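Side-chain contacts in leucine aminopeptidase (Legionella pneumophila, PDB 5GNE), which probably acts as a zinc-dependent aminopeptidase of peptidase family M28, cleaving residues from the N termini of peptides: residues 143-148 with 175-180; 158-163 with 255-260. All coordinates share one frame; numbering follows the deposited sequence.

Contact 1: 143-148 with 175-180; sequences QQFDTL and TVIGKD
Phe145 of helix 132-151 lies against Thr175 of strand 170-177, where the axes of helix segment 143-148 and strand segment 175-177 run in roughly the same direction, 24° apart, and approach to 9.8 Å. This is helix-on-sheet packing on the mixed beta-sheet of the alpha/beta fold of this M28 peptidase: the helix lies over strand 157-164, an edge strand of the sheet, and the next strand inward, 170-177. A single ring makes the contact from the helix side. With CG anti to the backbone N (chi1 179°), the Phe145 side chain reaches straight from the helix to the sheet and presents one face to Thr175. Thr175 CB sits almost on the ring normal, 3.3 Å from the Phe145 centroid, a close CH-pi contact over the middle of the face. The two branches of the threonine spread over different parts of the ring. Thr175 CG2 lies toward the root of the phenylalanine, 3.5 Å from Phe145 CG, while Thr175 OG1 leans over the CD1-CE1 side, 3.3 Å from Phe145 CE1. That hydroxyl gives its hydrogen to the carbonyl O of Phe232 on strand 230-235, so its polarity is answered within the sheet and does not depend on the ring. Phe220 of helix 202-221 also meets the Phe145 ring, at an inclined angle between the planes, so a second helix helps to bury the aromatic group. At the far edge of the ring, near its plane, Ile177 CG1 packs 3.7 Å from Phe145 CE1, and beside it the carbonyl O of Val176 lies 3.5 Å from Phe145 CZ.

Contact 2: 158-163 with 255-260; sequences ESYFVK and KKIPVK. With SO4 (sulfate ion), chain E.
Tyr160 on strand 157-164 and Lys255, just after helix 243-254, approach each other from opposite directions and meet through the phenol ring and the ammonium group. The contact ties this edge strand to the turn leading from helix 243-254 into strand 259-264, at the surface and away from the zinc site. Tyr160 CG stands between the backbone N and the carbonyl carbon (chi1 48°), and the ring extends from the sheet toward the end of the helix. From the other side, Lys255 stretches out in an extended chain beyond CG, which brings NZ to the ring obliquely. Lys255 NZ lies 3.3 Å from Tyr160 CE2, 3.4 Å from Tyr160 CZ and 3.5 Å from Tyr160 OH, so it sits off-centre, by the CE2-CZ-OH side of the ring. Beyond the hydroxyl, Ile257 CD1 comes within 4.3 Å of Tyr160 OH, a loose van der Waals contact of a methyl group with the phenol oxygen. Between Lys255 and Ile257 lies Lys256, whose positive phi ends helix 243-254 in a Schellman motif. Asp251, in the last turns of that helix, touches both Tyr160 and Val162 and forms a long, weak ion pair with Lys255 NZ. Some way off, Lys260 NZ makes a weak bond of 3.1 Å to O2 of a sulfate probably left by the crystallisation liquor, which Glu184 N and Arg228 NH2 also hold. The Tyr160-Lys255 meeting is thus a small contact without a direct bond between its partners. The carboxylates of Asp251 and, more distantly, Glu158, whose OE2 is 5.6 Å from Lys255 NZ, would probably favour the charged form of the amine, though only modestly.

In the fold
After the N-terminal four-stranded sheet and several helices, the chain runs along helix 132-151 into strand 157-164 and turns back as strand 170-177. Contact 1 closes this first, short loop, in which the helix comes to rest on the hairpin that follows it. Contact 2 starts inside that loop, on strand 157-164, and closes only after helices 202-221 and 243-254, bringing the end of the latter to that strand; the two loops therefore cross. The longer loop takes in the zinc ligands His191, Asp204 and Glu239. Probable bonds from Val176 N to Glu158 O and between Ser159 OG and Asp146 OD1 link strand 170-177 and helix 132-151 to the edge strand.

Contact 1: 143-148 with 175-180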
ATOM      1  N   GLN A 143      -3.364  -9.485 -15.107  1.00 52.45           N
ATOM      2  CA  GLN A 143      -4.144  -9.708 -16.308  1.00 57.94           C
ATOM      3  C   GLN A 143      -5.217  -8.632 -16.496  1.00 56.56           C
ATOM      4  O   GLN A 143      -5.510  -8.251 -17.632  1.00 54.82           O
ATOM      5  CB  GLN A 143      -4.738 -11.110 -16.261  1.00 62.78           C
ATOM      6  CG  GLN A 143      -5.964 -11.312 -17.083  1.00 83.97           C
ATOM      7  CD  GLN A 143      -6.604 -12.628 -16.748  1.00112.06           C
ATOM      8  OE1 GLN A 143      -6.029 -13.687 -17.000  1.00124.70           O
ATOM      9  NE2 GLN A 143      -7.779 -12.577 -16.127  1.00118.48           N
ATOM     10  N   GLN A 144      -5.790  -8.129 -15.398  1.00 56.78           N
ATOM     11  CA  GLN A 144      -6.738  -7.004 -15.492  1.00 53.00           C
ATOM     12  C   GLN A 144      -6.067  -5.776 -16.107  1.00 51.90           C
ATOM     13  O   GLN A 144      -6.678  -5.031 -16.869  1.00 53.20           O
ATOM     14  CB  GLN A 144      -7.312  -6.620 -14.129  1.00 46.01           C
ATOM     15  CG  GLN A 144      -8.131  -7.682 -13.450  1.00 51.78           C
ATOM     16  CD  GLN A 144      -9.362  -8.060 -14.239  1.00 62.69           C
ATOM     17  OE1 GLN A 144      -9.452  -9.174 -14.747  1.00 68.17           O
ATOM     18  NE2 GLN A 144     -10.314  -7.135 -14.354  1.00 57.88           N
ATOM     19  N   PHE A 145      -4.796  -5.576 -15.784  1.00 50.38           N
ATOM     20  CA  PHE A 145      -4.072  -4.448 -16.342  1.00 54.90           C
ATOM     21  C   PHE A 145      -3.775  -4.712 -17.812  1.00 61.35           C
ATOM     22  O   PHE A 145      -4.109  -3.894 -18.668  1.00 64.92           O
ATOM     23  CB  PHE A 145      -2.763  -4.192 -15.583  1.00 40.45           C
ATOM     24  CG  PHE A 145      -1.960  -3.043 -16.137  1.00 42.67           C
ATOM     25  CD1 PHE A 145      -2.187  -1.749 -15.694  1.00 36.22           C
ATOM     26  CD2 PHE A 145      -0.992  -3.251 -17.120  1.00 48.02           C
ATOM     27  CE1 PHE A 145      -1.449  -0.678 -16.216  1.00 50.69           C
ATOM     28  CE2 PHE A 145      -0.253  -2.190 -17.643  1.00 45.17           C
ATOM     29  CZ  PHE A 145      -0.486  -0.906 -17.194  1.00 50.53           C
ATOM     30  N   ASP A 146      -3.168  -5.862 -18.095  1.00 60.61           N
ATOM     31  CA  ASP A 146      -2.820  -6.241 -19.462  1.00 57.25           C
ATOM     32  C   ASP A 146      -4.023  -6.150 -20.394  1.00 62.28           C
ATOM     33  O   ASP A 146      -3.934  -5.587 -21.496  1.00 59.96           O
ATOM     34  CB  ASP A 146      -2.247  -7.660 -19.496  1.00 64.00           C
ATOM     35  CG  ASP A 146      -1.016  -7.819 -18.639  1.00 71.44           C
ATOM     36  OD1 ASP A 146      -0.321  -6.808 -18.393  1.00 67.44           O
ATOM     37  OD2 ASP A 146      -0.752  -8.963 -18.204  1.00 84.78           O
ATOM     38  N   THR A 147      -5.146  -6.705 -19.943  1.00 57.66           N
ATOM     39  CA  THR A 147      -6.377  -6.679 -20.715  1.00 59.05           C
ATOM     40  C   THR A 147      -6.787  -5.240 -21.022  1.00 62.04           C
ATOM     41  O   THR A 147      -7.055  -4.894 -22.179  1.00 66.06           O
ATOM     42  CB  THR A 147      -7.528  -7.400 -19.990  1.00 62.82           C
ATOM     43  OG1 THR A 147      -7.259  -8.809 -19.929  1.00 56.72           O
ATOM     44  CG2 THR A 147      -8.844  -7.168 -20.737  1.00 53.62           C
ATOM     45  N   LEU A 148      -6.851  -4.413 -19.983  1.00 54.73           N
ATOM     46  CA  LEU A 148      -7.213  -3.008 -20.145  1.00 57.45           C
ATOM     47  C   LEU A 148      -6.326  -2.289 -21.159  1.00 55.42           C
ATOM     48  O   LEU A 148      -6.815  -1.562 -22.026  1.00 52.01           O
ATOM     49  CB  LEU A 148      -7.108  -2.284 -18.801  1.00 56.78           C
ATOM     50  CG  LEU A 148      -8.297  -2.374 -17.850  1.00 54.85           C
ATOM     51  CD1 LEU A 148      -7.979  -1.662 -16.543  1.00 57.49           C
ATOM     52  CD2 LEU A 148      -9.530  -1.789 -18.494  1.00 46.10           C
ATOM     53  N   THR A 175       2.743  -2.393 -12.512  1.00 47.08           N
ATOM     54  CA  THR A 175       2.287  -1.988 -13.841  1.00 34.47           C
ATOM     55  C   THR A 175       2.571  -0.507 -14.015  1.00 40.86           C
ATOM     56  O   THR A 175       2.724   0.213 -13.023  1.00 39.08           O
ATOM     57  CB  THR A 175       0.811  -2.214 -14.051  1.00 39.01           C
ATOM     58  OG1 THR A 175       0.079  -1.211 -13.332  1.00 50.06           O
ATOM     59  CG2 THR A 175       0.415  -3.613 -13.593  1.00 35.78           C
ATOM     60  N   VAL A 176       2.706  -0.068 -15.265  1.00 38.75           N
ATOM     61  CA  VAL A 176       2.998   1.327 -15.543  1.00 35.90           C
ATOM     62  C   VAL A 176       2.334   1.772 -16.819  1.00 40.51           C
ATOM     63  O   VAL A 176       2.367   1.073 -17.824  1.00 42.87           O
ATOM     64  CB  VAL A 176       4.537   1.613 -15.651  1.00 49.88           C
ATOM     65  CG1 VAL A 176       5.204   0.717 -16.673  1.00 43.82           C
ATOM     66  CG2 VAL A 176       4.787   3.082 -15.995  1.00 43.77           C
ATOM     67  N   ILE A 177       1.737   2.955 -16.782  1.00 49.44           N
ATOM     68  CA  ILE A 177       1.221   3.558 -17.993  1.00 44.73           C
ATOM     69  C   ILE A 177       2.120   4.739 -18.382  1.00 50.29           C
ATOM     70  O   ILE A 177       2.384   5.654 -17.575  1.00 45.69           O
ATOM     71  CB  ILE A 177      -0.225   4.017 -17.819  1.00 41.43           C
ATOM     72  CG1 ILE A 177      -1.100   2.868 -17.328  1.00 41.55           C
ATOM     73  CG2 ILE A 177      -0.774   4.518 -19.137  1.00 45.12           C
ATOM     74  CD1 ILE A 177      -2.480   3.310 -17.012  1.00 37.66           C
ATOM     75  N   GLY A 178       2.590   4.709 -19.624  1.00 45.80           N
ATOM     76  CA  GLY A 178       3.486   5.723 -20.129  1.00 40.74           C
ATOM     77  C   GLY A 178       4.929   5.393 -19.788  1.00 44.07           C
ATOM     78  O   GLY A 178       5.625   6.221 -19.212  1.00 46.56           O
ATOM     79  N   LYS A 179       5.371   4.183 -20.148  1.00 47.17           N
ATOM     80  CA  LYS A 179       6.732   3.699 -19.860  1.00 46.78           C
ATOM     81  C   LYS A 179       7.799   4.615 -20.463  1.00 52.22           C
ATOM     82  O   LYS A 179       8.926   4.658 -19.990  1.00 68.88           O
ATOM     83  CB  LYS A 179       6.932   2.259 -20.338  1.00 44.20           C
ATOM     84  CG  LYS A 179       6.857   2.073 -21.837  1.00 57.16           C
ATOM     85  CD  LYS A 179       7.322   0.678 -22.214  1.00 73.42           C
ATOM     86  CE  LYS A 179       7.682   0.581 -23.687  1.00 75.07           C
ATOM     87  NZ  LYS A 179       8.085  -0.803 -24.016  1.00 86.46           N
ATOM     88  N   ASP A 180       7.470   5.275 -21.564  1.00 57.07           N
ATOM     89  CA  ASP A 180       8.453   6.084 -22.284  1.00 52.08           C
ATOM     90  C   ASP A 180       8.378   7.558 -21.910  1.00 54.45           C
ATOM     91  O   ASP A 180       9.113   8.364 -22.467  1.00 55.21           O
ATOM     92  CB  ASP A 180       8.299   5.942 -23.803  1.00 58.50           C
ATOM     93  CG  ASP A 180       8.470   4.513 -24.281  1.00 67.54           C
ATOM     94  OD1 ASP A 180       9.466   3.866 -23.891  1.00 69.65           O
ATOM     95  OD2 ASP A 180       7.634   4.059 -25.093  1.00 71.82           O
TER

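Contact 2: 158-163 with 255-260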
ATOM      1  N   GLU A 158       3.743  -1.388 -19.395  1.00 54.17           N
ATOM      2  CA  GLU A 158       4.546  -2.515 -18.958  1.00 50.64           C
ATOM      3  C   GLU A 158       3.872  -3.153 -17.743  1.00 55.33           C
ATOM      4  O   GLU A 158       3.152  -2.464 -16.996  1.00 58.54           O
ATOM      5  CB  GLU A 158       5.944  -2.029 -18.632  1.00 62.54           C
ATOM      6  CG  GLU A 158       7.060  -2.997 -18.885  1.00 90.70           C
ATOM      7  CD  GLU A 158       8.404  -2.366 -18.559  1.00108.46           C
ATOM      8  OE1 GLU A 158       8.462  -1.114 -18.452  1.00100.98           O
ATOM      9  OE2 GLU A 158       9.402  -3.110 -18.442  1.00121.66           O
ATOM     10  N   SER A 159       4.023  -4.466 -17.580  1.00 53.39           N
ATOM     11  CA  SER A 159       3.594  -5.136 -16.344  1.00 53.48           C
ATOM     12  C   SER A 159       4.504  -6.319 -16.039  1.00 53.76           C
ATOM     13  O   SER A 159       4.824  -7.097 -16.922  1.00 60.60           O
ATOM     14  CB  SER A 159       2.130  -5.584 -16.421  1.00 45.83           C
ATOM     15  OG  SER A 159       1.962  -6.670 -17.313  1.00 52.62           O
ATOM     16  N   TYR A 160       4.934  -6.443 -14.788  1.00 58.79           N
ATOM     17  CA  TYR A 160       5.764  -7.575 -14.383  1.00 47.96           C
ATOM     18  C   TYR A 160       5.568  -7.982 -12.945  1.00 49.60           C
ATOM     19  O   TYR A 160       5.168  -7.176 -12.111  1.00 52.05           O
ATOM     20  CB  TYR A 160       7.233  -7.274 -14.622  1.00 42.18           C
ATOM     21  CG  TYR A 160       7.688  -5.935 -14.115  1.00 44.90           C
ATOM     22  CD1 TYR A 160       7.459  -4.777 -14.857  1.00 48.45           C
ATOM     23  CD2 TYR A 160       8.366  -5.814 -12.910  1.00 43.71           C
ATOM     24  CE1 TYR A 160       7.895  -3.536 -14.404  1.00 47.70           C
ATOM     25  CE2 TYR A 160       8.808  -4.583 -12.457  1.00 38.54           C
ATOM     26  CZ  TYR A 160       8.576  -3.447 -13.203  1.00 45.46           C
ATOM     27  OH  TYR A 160       9.017  -2.217 -12.756  1.00 50.12           O
ATOM     28  N   PHE A 161       5.843  -9.247 -12.660  1.00 47.68           N
ATOM     29  CA  PHE A 161       5.917  -9.722 -11.296  1.00 43.42           C
ATOM     30  C   PHE A 161       7.218  -9.314 -10.656  1.00 50.43           C
ATOM     31  O   PHE A 161       8.249  -9.279 -11.311  1.00 62.69           O
ATOM     32  CB  PHE A 161       5.763 -11.228 -11.248  1.00 39.85           C
ATOM     33  CG  PHE A 161       4.443 -11.687 -11.735  1.00 45.91           C
ATOM     34  CD1 PHE A 161       3.300 -11.420 -11.003  1.00 48.37           C
ATOM     35  CD2 PHE A 161       4.328 -12.357 -12.950  1.00 51.28           C
ATOM     36  CE1 PHE A 161       2.056 -11.829 -11.455  1.00 52.46           C
ATOM     37  CE2 PHE A 161       3.079 -12.771 -13.417  1.00 45.97           C
ATOM     38  CZ  PHE A 161       1.941 -12.509 -12.667  1.00 49.67           C
ATOM     39  N   VAL A 162       7.159  -8.993  -9.371  1.00 48.64           N
ATOM     40  CA  VAL A 162       8.346  -8.871  -8.554  1.00 47.47           C
ATOM     41  C   VAL A 162       8.288  -9.910  -7.434  1.00 48.89           C
ATOM     42  O   VAL A 162       7.415  -9.864  -6.584  1.00 50.51           O
ATOM     43  CB  VAL A 162       8.498  -7.477  -7.973  1.00 48.64           C
ATOM     44  CG1 VAL A 162       9.653  -7.460  -6.963  1.00 44.88           C
ATOM     45  CG2 VAL A 162       8.744  -6.464  -9.107  1.00 44.29           C
ATOM     46  N   LYS A 163       9.203 -10.872  -7.504  1.00 50.85           N
ATOM     47  CA  LYS A 163       9.311 -12.000  -6.593  1.00 51.65           C
ATOM     48  C   LYS A 163       9.325 -11.535  -5.147  1.00 48.21           C
ATOM     49  O   LYS A 163      10.004 -10.574  -4.814  1.00 55.81           O
ATOM     50  CB  LYS A 163      10.624 -12.739  -6.898  1.00 62.49           C
ATOM     51  CG  LYS A 163      10.589 -14.242  -7.013  1.00 69.18           C
ATOM     52  CD  LYS A 163      11.979 -14.756  -7.440  1.00 82.23           C
ATOM     53  CE  LYS A 163      12.322 -14.333  -8.886  1.00 94.12           C
ATOM     54  NZ  LYS A 163      13.494 -15.043  -9.515  1.00 98.48           N
ATOM     55  N   LYS A 255      16.636  -0.637 -10.322  1.00 59.21           N
ATOM     56  CA  LYS A 255      16.397  -0.215 -11.692  1.00 49.01           C
ATOM     57  C   LYS A 255      16.574   1.279 -11.838  1.00 53.31           C
ATOM     58  O   LYS A 255      16.444   1.816 -12.940  1.00 52.37           O
ATOM     59  CB  LYS A 255      14.992  -0.594 -12.126  1.00 48.83           C
ATOM     60  CG  LYS A 255      14.863  -2.025 -12.535  1.00 44.91           C
ATOM     61  CD  LYS A 255      13.414  -2.346 -12.792  1.00 52.10           C
ATOM     62  CE  LYS A 255      13.241  -3.846 -12.913  1.00 54.39           C
ATOM     63  NZ  LYS A 255      11.919  -4.117 -13.488  1.00 58.27           N
ATOM     64  N   LYS A 256      16.925   1.936 -10.739  1.00 52.22           N
ATOM     65  CA  LYS A 256      17.151   3.368 -10.777  1.00 59.93           C
ATOM     66  C   LYS A 256      15.966   4.160 -11.332  1.00 64.48           C
ATOM     67  O   LYS A 256      16.156   5.198 -11.947  1.00 75.60           O
ATOM     68  CB  LYS A 256      18.403   3.657 -11.604  1.00 69.42           C
ATOM     69  CG  LYS A 256      19.453   4.533 -10.937  1.00 78.20           C
ATOM     70  CD  LYS A 256      20.438   3.735 -10.097  1.00 85.78           C
ATOM     71  CE  LYS A 256      21.404   4.673  -9.375  1.00 94.07           C
ATOM     72  NZ  LYS A 256      22.362   3.959  -8.487  1.00 99.14           N
ATOM     73  N   ILE A 257      14.748   3.648 -11.170  1.00 62.16           N
ATOM     74  CA  ILE A 257      13.563   4.407 -11.555  1.00 53.04           C
ATOM     75  C   ILE A 257      13.334   5.623 -10.655  1.00 54.59           C
ATOM     76  O   ILE A 257      13.156   5.477  -9.441  1.00 54.88           O
ATOM     77  CB  ILE A 257      12.314   3.530 -11.535  1.00 54.34           C
ATOM     78  CG1 ILE A 257      12.462   2.376 -12.532  1.00 55.29           C
ATOM     79  CG2 ILE A 257      11.087   4.346 -11.895  1.00 54.41           C
ATOM     80  CD1 ILE A 257      11.495   1.233 -12.284  1.00 43.47           C
ATOM     81  N   PRO A 258      13.361   6.834 -11.238  1.00 52.52           N
ATOM     82  CA  PRO A 258      13.127   7.997 -10.357  1.00 52.67           C
ATOM     83  C   PRO A 258      11.643   8.189 -10.058  1.00 49.96           C
ATOM     84  O   PRO A 258      10.827   8.124 -10.968  1.00 50.87           O
ATOM     85  CB  PRO A 258      13.684   9.179 -11.159  1.00 42.39           C
ATOM     86  CG  PRO A 258      13.636   8.709 -12.609  1.00 42.99           C
ATOM     87  CD  PRO A 258      13.791   7.210 -12.597  1.00 38.26           C
ATOM     88  N   VAL A 259      11.331   8.512  -8.808  1.00 44.52           N
ATOM     89  CA  VAL A 259       9.962   8.591  -8.328  1.00 46.66           C
ATOM     90  C   VAL A 259       9.703   9.832  -7.472  1.00 48.18           C
ATOM     91  O   VAL A 259      10.286  10.008  -6.396  1.00 44.84           O
ATOM     92  CB  VAL A 259       9.596   7.358  -7.494  1.00 46.61           C
ATOM     93  CG1 VAL A 259       8.283   7.598  -6.753  1.00 33.87           C
ATOM     94  CG2 VAL A 259       9.525   6.128  -8.372  1.00 47.96           C
ATOM     95  N   LYS A 260       8.775  10.654  -7.943  1.00 46.46           N
ATOM     96  CA  LYS A 260       8.468  11.946  -7.341  1.00 43.53           C
ATOM     97  C   LYS A 260       7.433  11.861  -6.228  1.00 47.12           C
ATOM     98  O   LYS A 260       7.366  12.734  -5.381  1.00 46.88           O
ATOM     99  CB  LYS A 260       7.938  12.859  -8.468  1.00 56.42           C
ATOM    100  CG  LYS A 260       7.593  14.307  -8.099  1.00 59.31           C
ATOM    101  CD  LYS A 260       6.846  14.974  -9.260  1.00 54.67           C
ATOM    102  CE  LYS A 260       6.952  16.484  -9.196  1.00 52.23           C
ATOM    103  NZ  LYS A 260       8.216  16.990  -9.764  1.00 71.33           N
TER
HETATM  104  S   SO4 E 403      10.886  16.045 -13.293  1.00116.65           S
HETATM  105  O1  SO4 E 403      10.444  16.590 -14.578  1.00114.73           O
HETATM  106  O2  SO4 E 403      10.126  16.640 -12.189  1.00110.36           O
HETATM  107  O3  SO4 E 403      10.712  14.598 -13.293  1.00112.24           O
HETATM  108  O4  SO4 E 403      12.307  16.339 -13.125  1.00127.82           O